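PDB 4Q7F: 5' nucleotidase family protein from Staphylococcus aureus subsp. aureus, which belongs to the 5'-nucleotidase family and joins a calcineurin-like phosphoesterase domain, which carries two metal ions, to a C-terminal 5'-nucleotidase domain. Local coordinates for residues W170-P173 and E174-Q177; Q484-M487 and Y488-A491; N134-N138 and D139-T143. All coordinates share one frame; numbering follows the deposited sequence.

Interaction 1 of 3, residues W170-P173 and E174-Q177; sequences WEQP and EHIQ. With 3D1 ((2R,3S,5R)-5-(6-amino-9H-purin-9-yl)-tetrahydro-2-(hydroxymethyl)furan-3-ol), chain D.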
loop_
_atom_site.group_PDB
_atom_site.type_symbol
_atom_site.label_atom_id
_atom_site.label_comp_id
_atom_site.label_asym_id
_atom_site.label_seq_id
_atom_site.Cartn_x
_atom_site.Cartn_y
_atom_site.Cartn_z
ATOM N N TRP A 170 1.373 -7.908 -7.810
ATOM C CA TRP A 170 2.312 -7.134 -6.996
ATOM C C TRP A 170 3.382 -7.907 -6.216
ATOM O O TRP A 170 4.530 -7.470 -6.109
ATOM C CB TRP A 170 1.546 -6.327 -5.918
ATOM C CG TRP A 170 0.381 -5.499 -6.418
ATOM C CD1 TRP A 170 0.368 -4.652 -7.507
ATOM C CD2 TRP A 170 -0.912 -5.404 -5.820
ATOM N NE1 TRP A 170 -0.874 -4.064 -7.629
ATOM C CE2 TRP A 170 -1.671 -4.508 -6.600
ATOM C CE3 TRP A 170 -1.513 -6.001 -4.693
ATOM C CZ2 TRP A 170 -2.994 -4.198 -6.296
ATOM C CZ3 TRP A 170 -2.819 -5.691 -4.403
ATOM C CH2 TRP A 170 -3.552 -4.813 -5.199
ATOM N N GLU A 171 2.989 -9.032 -5.662
ATOM C CA GLU A 171 3.821 -9.739 -4.694
ATOM C C GLU A 171 4.922 -10.629 -5.278
ATOM O O GLU A 171 4.861 -11.018 -6.443
ATOM C CB GLU A 171 2.870 -10.568 -3.786
ATOM C CG GLU A 171 3.524 -11.162 -2.549
ATOM C CD GLU A 171 4.231 -10.089 -1.742
ATOM O OE1 GLU A 171 5.491 -10.074 -1.774
ATOM O OE2 GLU A 171 3.525 -9.221 -1.172
ATOM N N GLN A 172 5.934 -10.911 -4.454
ATOM C CA GLN A 172 6.995 -11.836 -4.803
ATOM C C GLN A 172 6.302 -13.157 -5.127
ATOM O O GLN A 172 5.460 -13.600 -4.335
ATOM C CB GLN A 172 7.896 -12.090 -3.596
ATOM C CG GLN A 172 8.666 -10.905 -3.054
ATOM C CD GLN A 172 9.866 -10.563 -3.894
ATOM O OE1 GLN A 172 9.917 -10.879 -5.082
ATOM N NE2 GLN A 172 10.843 -9.909 -3.284
ATOM N N PRO A 173 6.630 -13.782 -6.276
ATOM C CA PRO A 173 6.036 -15.091 -6.641
ATOM C C PRO A 173 6.247 -16.162 -5.568
ATOM O O PRO A 173 5.333 -16.905 -5.242
ATOM C CB PRO A 173 6.783 -15.473 -7.915
ATOM C CG PRO A 173 7.167 -14.184 -8.512
ATOM C CD PRO A 173 7.507 -13.282 -7.350
ATOM N N GLU A 174 7.440 -16.214 -5.008
ATOM C CA GLU A 174 7.724 -17.197 -3.970
ATOM C C GLU A 174 6.850 -17.010 -2.720
ATOM O O GLU A 174 6.601 -17.975 -2.010
ATOM C CB GLU A 174 9.225 -17.258 -3.613
ATOM C CG GLU A 174 9.946 -15.952 -3.294
ATOM C CD GLU A 174 10.420 -15.171 -4.532
ATOM O OE1 GLU A 174 9.670 -15.030 -5.513
ATOM O OE2 GLU A 174 11.554 -14.664 -4.509
ATOM N N HIS A 175 6.366 -15.789 -2.463
ATOM C CA HIS A 175 5.521 -15.542 -1.298
ATOM C C HIS A 175 4.080 -16.018 -1.441
ATOM O O HIS A 175 3.403 -16.202 -0.434
ATOM C CB HIS A 175 5.489 -14.067 -0.891
ATOM C CG HIS A 175 6.808 -13.528 -0.458
ATOM N ND1 HIS A 175 7.059 -12.177 -0.353
ATOM C CD2 HIS A 175 7.971 -14.151 -0.169
ATOM C CE1 HIS A 175 8.306 -11.995 0.036
ATOM N NE2 HIS A 175 8.884 -13.175 0.137
ATOM N N ILE A 176 3.617 -16.234 -2.667
ATOM C CA ILE A 176 2.226 -16.631 -2.879
ATOM C C ILE A 176 2.030 -17.877 -3.728
ATOM O O ILE A 176 0.904 -18.181 -4.098
ATOM C CB ILE A 176 1.430 -15.503 -3.568
ATOM C CG1 ILE A 176 2.027 -15.197 -4.957
ATOM C CG2 ILE A 176 1.452 -14.251 -2.724
ATOM C CD1 ILE A 176 1.227 -14.197 -5.759
ATOM N N GLN A 177 3.114 -18.588 -4.018
ATOM C CA GLN A 177 3.096 -19.746 -4.947
ATOM C C GLN A 177 2.044 -20.844 -4.709
ATOM O O GLN A 177 1.598 -21.484 -5.664
ATOM C CB GLN A 177 4.525 -20.343 -5.101
ATOM C CG GLN A 177 5.196 -20.828 -3.810
ATOM C CD GLN A 177 4.652 -22.152 -3.297
ATOM O OE1 GLN A 177 4.190 -22.994 -4.070
ATOM N NE2 GLN A 177 4.740 -22.357 -1.990
HETATM O "O5'" 3D1 D . -2.306 -0.910 -5.489
HETATM C "C5'" 3D1 D . -0.893 -0.986 -5.324
HETATM C "C4'" 3D1 D . -0.539 -1.336 -3.889
HETATM O "O4'" 3D1 D . 0.845 -1.655 -3.881
HETATM C "C1'" 3D1 D . 1.610 -0.677 -3.170
HETATM N N9 3D1 D . 2.857 -0.384 -3.930
HETATM C C4 3D1 D . 3.945 -1.130 -3.799
HETATM N N3 3D1 D . 4.243 -2.222 -3.060
HETATM C C2 3D1 D . 5.465 -2.783 -3.135
HETATM N N1 3D1 D . 6.446 -2.307 -3.948
HETATM C C6 3D1 D . 6.274 -1.224 -4.740
HETATM N N6 3D1 D . 7.282 -0.783 -5.541
HETATM C C5 3D1 D . 4.950 -0.564 -4.714
HETATM N N7 3D1 D . 4.369 0.497 -5.310
HETATM C C8 3D1 D . 3.099 0.595 -4.842
HETATM C "C2'" 3D1 D . 0.680 0.499 -2.909
HETATM C "C3'" 3D1 D . -0.666 -0.202 -2.880
HETATM O "O3'" 3D1 D . -0.873 -0.740 -1.556
#
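E171 OE1 takes two N-H groups in the turn of the short helix 173-176, in the calcineurin-like phosphoesterase domain. H175 ND1 donates a hydrogen bond to E171 OE1 (3.0 Å), and the backbone N of Q172 donates a second, at 2.8 Å from E171 OE1. The two donors grip OE1 from opposite faces, out of the carboxylate plane. E171 OE2 is hydrogen-bonded to N113 ND2, and together these bonds would restrain the carboxylate's rotation. The carboxylate and imidazole planes stand 36° apart. With CG anti to the backbone N (chi1 -169°), a bend at chi2 brings OE1 to both Q172 N and H175 ND1.

Q172 covers one face of the H175 ring. Its CB sits 3.6 Å from the ring centroid in a CH-pi contact, and the two side chains run side by side. Q172 NE2 is hydrogen-bonded to T389 OG1. Backbone bonds H175 N to Q172 O and I176 N to P173 O, each three residues back, hold the turn.

W170 belongs to the ligand pocket. Its indole also meets the rings of Y477 and H247. One face carries C5' of the bound 3D1, and W170 CZ2 comes within 3.5 Å of the ligand atom O5'.

Interaction 2 of 3, residues Q484-M487 and Y488-A491; sequences QYDM and YIDA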
loop_
_atom_site.group_PDB
_atom_site.type_symbol
_atom_site.label_atom_id
_atom_site.label_comp_id
_atom_site.label_asym_id
_atom_site.label_seq_id
_atom_site.Cartn_x
_atom_site.Cartn_y
_atom_site.Cartn_z
ATOM N N GLN A 484 0.262 -1.273 -13.581
ATOM C CA GLN A 484 -0.137 -1.410 -14.991
ATOM C C GLN A 484 1.050 -1.409 -15.966
ATOM O O GLN A 484 0.973 -0.813 -17.055
ATOM C CB GLN A 484 -1.164 -0.335 -15.432
ATOM C CG GLN A 484 -2.471 -0.351 -14.685
ATOM C CD GLN A 484 -3.411 0.755 -15.165
ATOM O OE1 GLN A 484 -3.493 1.051 -16.364
ATOM N NE2 GLN A 484 -4.125 1.361 -14.234
ATOM N N TYR A 485 2.142 -2.065 -15.561
ATOM C CA TYR A 485 3.319 -2.274 -16.407
ATOM C C TYR A 485 3.259 -3.754 -16.837
ATOM O O TYR A 485 4.146 -4.575 -16.553
ATOM C CB TYR A 485 4.600 -1.941 -15.660
ATOM C CG TYR A 485 4.803 -0.436 -15.532
ATOM C CD1 TYR A 485 4.241 0.284 -14.484
ATOM C CD2 TYR A 485 5.518 0.268 -16.496
ATOM C CE1 TYR A 485 4.418 1.661 -14.372
ATOM C CE2 TYR A 485 5.695 1.650 -16.396
ATOM C CZ TYR A 485 5.168 2.341 -15.353
ATOM O OH TYR A 485 5.345 3.720 -15.275
ATOM N N ASP A 486 2.179 -4.062 -17.535
ATOM C CA ASP A 486 1.893 -5.414 -18.000
ATOM C C ASP A 486 2.874 -5.974 -19.044
ATOM O O ASP A 486 3.024 -7.173 -19.145
ATOM C CB ASP A 486 0.439 -5.457 -18.463
ATOM C CG ASP A 486 -0.524 -5.177 -17.302
ATOM O OD1 ASP A 486 -0.655 -6.051 -16.415
ATOM O OD2 ASP A 486 -1.104 -4.064 -17.239
HETATM N N MSE A 487 3.588 -5.105 -19.749
HETATM C CA MSE A 487 4.552 -5.550 -20.748
HETATM C C MSE A 487 5.701 -6.319 -20.117
HETATM O O MSE A 487 6.381 -7.052 -20.809
HETATM C CB MSE A 487 5.032 -4.367 -21.603
HETATM C CG MSE A 487 6.038 -3.390 -20.965
HETATM SE SE MSE A 487 5.427 -2.371 -19.370
HETATM C CE MSE A 487 3.966 -1.375 -20.225
ATOM N N TYR A 488 5.936 -6.184 -18.812
ATOM C CA TYR A 488 7.032 -6.940 -18.200
ATOM C C TYR A 488 6.668 -8.368 -17.813
ATOM O O TYR A 488 7.557 -9.180 -17.564
ATOM C CB TYR A 488 7.556 -6.274 -16.945
ATOM C CG TYR A 488 8.163 -4.920 -17.123
ATOM C CD1 TYR A 488 9.172 -4.714 -18.067
ATOM C CD2 TYR A 488 7.802 -3.855 -16.302
ATOM C CE1 TYR A 488 9.768 -3.482 -18.210
ATOM C CE2 TYR A 488 8.399 -2.614 -16.439
ATOM C CZ TYR A 488 9.388 -2.444 -17.403
ATOM O OH TYR A 488 9.999 -1.244 -17.592
ATOM N N ILE A 489 5.379 -8.677 -17.754
ATOM C CA ILE A 489 4.935 -10.000 -17.292
ATOM C C ILE A 489 5.480 -11.113 -18.166
ATOM O O ILE A 489 5.400 -11.064 -19.414
ATOM C CB ILE A 489 3.389 -10.072 -17.176
ATOM C CG1 ILE A 489 2.910 -9.113 -16.074
ATOM C CG2 ILE A 489 2.937 -11.495 -16.864
ATOM C CD1 ILE A 489 1.404 -8.919 -16.012
ATOM N N ASP A 490 6.058 -12.116 -17.514
ATOM C CA ASP A 490 6.637 -13.250 -18.248
ATOM C C ASP A 490 7.817 -12.891 -19.183
ATOM O O ASP A 490 8.125 -13.676 -20.062
ATOM C CB ASP A 490 5.553 -13.976 -19.080
ATOM C CG ASP A 490 4.491 -14.660 -18.217
ATOM O OD1 ASP A 490 4.700 -14.837 -16.996
ATOM O OD2 ASP A 490 3.450 -15.056 -18.783
ATOM N N ALA A 491 8.449 -11.721 -19.036
ATOM C CA ALA A 491 9.627 -11.406 -19.855
ATOM C C ALA A 491 10.723 -12.329 -19.295
ATOM O O ALA A 491 10.763 -12.575 -18.085
ATOM C CB ALA A 491 10.036 -9.943 -19.729
HETATM O O HOH W 1 3.638 -9.462 -20.487
#
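The Y488 ring carries the selenium of M487 over the centre of one face. M487 is selenomethionine here, and its SE lies 4.2 Å from the centroid of the Y488 ring, 12° off the normal. This is a Met-aromatic contact. M487 reaches it because CG sits between the backbone N and the carbonyl carbon (chi1 75°) and the chain bends at chi2 and chi3. The Y485 side chain lies beside that of Y488 and points the same way. Y485 CB packs at 3.8 Å from Y488 CD2, and Y488 CE2 approaches the Y485 ring obliquely. The hydroxyl of Y485 is hydrogen-bonded to S407 and to the carbonyl of N433.

Two backbone bonds close the turn. Y488 N reaches Y485 O in a weak bond of 3.3 Å. I489 N gives a sounder one to D486 O at 3.1 Å. One water donates to both D486 O and I489 O, at 2.7 Å from D486 O. I489 CD1 lies beside the D486 carboxylate.

Y488 is buried against Y437, I472, V474 and L393, while M487 touches E402 of helix 397-408. The segment is a 3-10 turn from D486 that runs into a type II beta turn from Y488 to A491, in the loop before strand 493-497 of the C-terminal domain.

Interaction 3 of 3, residues N134-N138 and D139-T143; sequences NIYEN and DSTLT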
loop_
_atom_site.group_PDB
_atom_site.type_symbol
_atom_site.label_atom_id
_atom_site.label_comp_id
_atom_site.label_asym_id
_atom_site.label_seq_id
_atom_site.Cartn_x
_atom_site.Cartn_y
_atom_site.Cartn_z
ATOM N N ASN A 134 -11.753 -15.402 0.624
ATOM C CA ASN A 134 -11.441 -15.564 -0.794
ATOM C C ASN A 134 -9.985 -15.848 -1.184
ATOM O O ASN A 134 -9.628 -15.785 -2.369
ATOM C CB ASN A 134 -11.982 -14.361 -1.564
ATOM C CG ASN A 134 -11.235 -13.088 -1.261
ATOM O OD1 ASN A 134 -10.813 -12.863 -0.139
ATOM N ND2 ASN A 134 -11.054 -12.253 -2.275
ATOM N N ILE A 135 -9.136 -16.162 -0.214
ATOM C CA ILE A 135 -7.751 -16.518 -0.508
ATOM C C ILE A 135 -7.578 -17.930 -0.014
ATOM O O ILE A 135 -7.703 -18.204 1.199
ATOM C CB ILE A 135 -6.718 -15.606 0.173
ATOM C CG1 ILE A 135 -6.824 -14.189 -0.375
ATOM C CG2 ILE A 135 -5.310 -16.145 -0.051
ATOM C CD1 ILE A 135 -5.807 -13.215 0.190
ATOM N N TYR A 136 -7.326 -18.840 -0.944
ATOM C CA TYR A 136 -7.156 -20.248 -0.610
ATOM C C TYR A 136 -5.710 -20.690 -0.644
ATOM O O TYR A 136 -4.905 -20.229 -1.488
ATOM C CB TYR A 136 -7.960 -21.120 -1.579
ATOM C CG TYR A 136 -9.433 -21.262 -1.260
ATOM C CD1 TYR A 136 -10.280 -20.158 -1.206
ATOM C CD2 TYR A 136 -9.993 -22.522 -1.070
ATOM C CE1 TYR A 136 -11.637 -20.306 -0.924
ATOM C CE2 TYR A 136 -11.343 -22.679 -0.811
ATOM C CZ TYR A 136 -12.161 -21.574 -0.738
ATOM O OH TYR A 136 -13.507 -21.759 -0.471
ATOM N N GLU A 137 -5.381 -21.582 0.276
ATOM C CA GLU A 137 -4.081 -22.215 0.310
ATOM C C GLU A 137 -4.406 -23.689 0.047
ATOM O O GLU A 137 -5.042 -24.355 0.873
ATOM C CB GLU A 137 -3.419 -22.031 1.653
ATOM C CG GLU A 137 -2.043 -22.660 1.720
ATOM C CD GLU A 137 -1.461 -22.645 3.115
ATOM O OE1 GLU A 137 -2.215 -22.726 4.104
ATOM O OE2 GLU A 137 -0.233 -22.603 3.222
ATOM N N ASN A 138 -3.982 -24.188 -1.106
ATOM C CA ASN A 138 -4.311 -25.536 -1.527
ATOM C C ASN A 138 -5.845 -25.631 -1.672
ATOM O O ASN A 138 -6.434 -24.820 -2.404
ATOM C CB ASN A 138 -3.681 -26.605 -0.610
ATOM C CG ASN A 138 -2.157 -26.594 -0.667
ATOM O OD1 ASN A 138 -1.555 -26.202 -1.673
ATOM N ND2 ASN A 138 -1.528 -27.042 0.408
ATOM N N ASP A 139 -6.492 -26.545 -0.961
ATOM C CA ASP A 139 -7.932 -26.721 -1.122
ATOM C C ASP A 139 -8.787 -26.216 0.050
ATOM O O ASP A 139 -9.855 -26.749 0.321
ATOM C CB ASP A 139 -8.224 -28.199 -1.450
ATOM C CG ASP A 139 -7.532 -28.656 -2.735
ATOM O OD1 ASP A 139 -7.237 -27.806 -3.603
ATOM O OD2 ASP A 139 -7.291 -29.869 -2.883
ATOM N N SER A 140 -8.316 -25.175 0.732
ATOM C CA SER A 140 -9.080 -24.554 1.811
ATOM C C SER A 140 -8.584 -23.113 1.999
ATOM O O SER A 140 -7.602 -22.708 1.376
ATOM C CB SER A 140 -8.970 -25.354 3.115
ATOM O OG SER A 140 -7.664 -25.272 3.653
ATOM N N THR A 141 -9.281 -22.346 2.823
ATOM C CA THR A 141 -8.896 -20.964 3.071
ATOM C C THR A 141 -7.555 -20.905 3.804
ATOM O O THR A 141 -7.250 -21.759 4.628
ATOM C CB THR A 141 -9.972 -20.194 3.863
ATOM O OG1 THR A 141 -10.267 -20.892 5.086
ATOM C CG2 THR A 141 -11.257 -20.048 3.030
ATOM N N LEU A 142 -6.742 -19.922 3.444
ATOM C CA LEU A 142 -5.456 -19.693 4.098
ATOM C C LEU A 142 -5.707 -19.495 5.589
ATOM O O LEU A 142 -5.045 -20.112 6.418
ATOM C CB LEU A 142 -4.766 -18.469 3.495
ATOM C CG LEU A 142 -3.567 -17.894 4.252
ATOM C CD1 LEU A 142 -2.452 -18.910 4.448
ATOM C CD2 LEU A 142 -3.059 -16.659 3.528
ATOM N N THR A 143 -6.670 -18.629 5.915
ATOM C CA THR A 143 -7.063 -18.373 7.316
ATOM C C THR A 143 -8.003 -19.459 7.803
ATOM O O THR A 143 -8.650 -20.145 6.999
ATOM C CB THR A 143 -7.756 -17.003 7.505
ATOM O OG1 THR A 143 -8.879 -16.862 6.609
ATOM C CG2 THR A 143 -6.788 -15.881 7.249
HETATM O O HOH W 2 -8.012 -17.139 3.850
HETATM O O HOH W 3 -5.230 -23.894 3.904
#
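I135 O and L142 N form the straightest of the backbone bonds that tie this beta hairpin, 3.0 Å long with an N-H...O angle of 175°. E137 N bonds to S140 O at 2.7 Å, and S140 N returns a weak bond to E137 O. These two make E137 and S140 the hydrogen-bonded pair that closes a type II' turn. Y136 and T141 form the non-hydrogen-bonded pair next to it. A water adds to these, donating to I135 O and accepting from T143 N, 2.9 Å from each.

Among side chains, T141 OG1 donates a hydrogen bond to T143 O at 2.6 Å. The E137 chain is extended, with CG anti to the backbone N (chi1 -179°). Its OE2 makes a salt bridge to K120, and its OE1 lies 3.8 Å from L142 CD1.

T141 CG2 lies over the Y136 ring, 4.3 Å from its centroid, in a CH-pi contact. I135 CG2 and L142 CD2 form an apolar pair at 4.3 Å.

The hairpin supplies two of the three strands of an antiparallel sheet; strand 135-137 is central and also pairs with strand 179-181. L142 and E137 pack on helix 116-125, and N134 on helix 184-198.

In the fold
From the N terminus, interaction 3 comes first: residues 134-143 close a hairpin between helix 116-125 and strand 147-152. Interaction 1 follows at 170-177, turning the loop after strand 155-163 into helix 173-176. Interaction 2, at 484-491, lies in the loop between helix 476-479 and strand 493-497 and shapes it by two successive turns. The three run in series; none nests or crosses. Interactions 1 and 3 both belong to the calcineurin-like phosphoesterase range and both touch F112. Interaction 2 lies in the C-terminal domain range. Interaction 1 reaches across to that domain beside the bound ligand. The centres of interactions 1 and 2 are about 15 Å apart; those of 2 and 3 are about 27 Å apart.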